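Local structure of biotin binding protein A (Gallus gallus, 2C1S) at residues S22-D25 and T29-G32. The protein binds biotin as a four-chain member of the avidin family, and here holds biotin-D-sulfoxide. Residues are numbered along the deposited sequence; the frame is centred on the assembly and turned at random.
Sequences SALD and TFSG
Ser-22 N and Asp-25 N each donate to a carbonyl of the oppositely running segment 29-32. Ser-22 N gives a nearly straight bond (169°) to Ser-31 O at 2.9 Å, approaching tilted from the carbonyl plane, whereas Asp-25 N meets Thr-29 O at 2.8 Å almost head-on to the carbonyl. Beside the second bond, Leu-24 CA lies 3.4 Å from the same Thr-29 O in a CA-H...O contact. Ser-22 OG also comes within 3.0 Å of Ser-31 O, but with Ala-23 O also within reach of that one proton the bond is not settled.

The loop leading out of strand 18-21 is thus laid along the start of strand 29-35, its neighbour in the eight-stranded, up-and-down antiparallel barrel of the avidin fold. Where the chain turns back, Asp-25 OD1 takes the Thr-29 OG1 proton on its syn lone pair, at 2.6 Å; the threonine chi1 of 67° sets the hydroxyl between backbone N and carbonyl carbon, turned to the carboxylate. Thr-29 N adds a weak, bent bond to the same oxygen. A valine in place of Thr-29 would probably leave Asp-25 OD1 with just that weak bond here and its carboxylate freer to turn.

Apolar contact comes from Leu-24, lying alongside Phe-30 and pointing the same way, with CD1 3.7 Å from Phe-30 CB. Beyond this pair, Phe-30 packs on Leu-50 of strand 48-54 and Leu-24 on Gln-54.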
loop_
_atom_site.group_PDB
_atom_site.type_symbol
_atom_site.label_atom_id
_atom_site.label_comp_id
_atom_site.label_asym_id
_atom_site.label_seq_id
_atom_site.Cartn_x
_atom_site.Cartn_y
_atom_site.Cartn_z
ATOM N N SER A 22 18.789 -13.648 12.642
ATOM C CA SER A 22 19.825 -13.802 13.674
ATOM C C SER A 22 19.329 -13.337 15.034
ATOM O O SER A 22 18.235 -12.768 15.151
ATOM C CB SER A 22 21.078 -13.005 13.282
ATOM O OG SER A 22 20.822 -11.600 13.388
ATOM N N ALA A 23 20.135 -13.548 16.082
ATOM C CA ALA A 23 19.776 -13.030 17.386
ATOM C C ALA A 23 19.703 -11.524 17.301
ATOM O O ALA A 23 20.456 -10.898 16.548
ATOM C CB ALA A 23 20.801 -13.448 18.465
ATOM N N LEU A 24 18.792 -10.957 18.076
ATOM C CA LEU A 24 18.645 -9.531 18.156
ATOM C C LEU A 24 19.771 -9.007 19.030
ATOM O O LEU A 24 20.133 -9.633 20.034
ATOM C CB LEU A 24 17.279 -9.187 18.727
ATOM C CG LEU A 24 16.127 -9.138 17.692
ATOM C CD1 LEU A 24 15.918 -10.443 16.831
ATOM C CD2 LEU A 24 14.868 -8.737 18.404
ATOM N N ASP A 25 20.353 -7.875 18.653
ATOM C CA ASP A 25 21.305 -7.262 19.562
ATOM C C ASP A 25 20.560 -6.454 20.626
ATOM O O ASP A 25 19.327 -6.486 20.683
ATOM C CB ASP A 25 22.422 -6.507 18.830
ATOM C CG ASP A 25 21.916 -5.426 17.937
ATOM O OD1 ASP A 25 20.781 -4.946 18.139
ATOM O OD2 ASP A 25 22.676 -5.047 17.014
ATOM N N THR A 29 18.072 -4.480 17.078
ATOM C CA THR A 29 18.411 -4.596 15.683
ATOM C C THR A 29 18.817 -6.032 15.399
ATOM O O THR A 29 19.259 -6.764 16.310
ATOM C CB THR A 29 19.434 -3.500 15.191
ATOM O OG1 THR A 29 20.682 -3.711 15.800
ATOM C CG2 THR A 29 18.968 -2.135 15.590
ATOM N N PHE A 30 18.574 -6.465 14.172
ATOM C CA PHE A 30 18.940 -7.803 13.731
ATOM C C PHE A 30 19.325 -7.855 12.263
ATOM O O PHE A 30 19.077 -6.919 11.482
ATOM C CB PHE A 30 17.816 -8.834 14.028
ATOM C CG PHE A 30 16.500 -8.512 13.348
ATOM C CD1 PHE A 30 16.299 -8.841 12.006
ATOM C CD2 PHE A 30 15.515 -7.830 14.033
ATOM C CE1 PHE A 30 15.086 -8.517 11.365
ATOM C CE2 PHE A 30 14.274 -7.510 13.395
ATOM C CZ PHE A 30 14.098 -7.868 12.068
ATOM N N SER A 31 19.924 -8.986 11.908
ATOM C CA SER A 31 20.332 -9.331 10.576
ATOM C C SER A 31 19.703 -10.677 10.183
ATOM O O SER A 31 19.041 -11.323 10.989
ATOM C CB SER A 31 21.859 -9.413 10.559
ATOM O OG SER A 31 22.321 -9.500 9.242
ATOM N N GLY A 32 19.909 -11.114 8.955
ATOM C CA GLY A 32 19.409 -12.400 8.543
ATOM C C GLY A 32 19.606 -12.670 7.083
ATOM O O GLY A 32 20.322 -11.948 6.397
#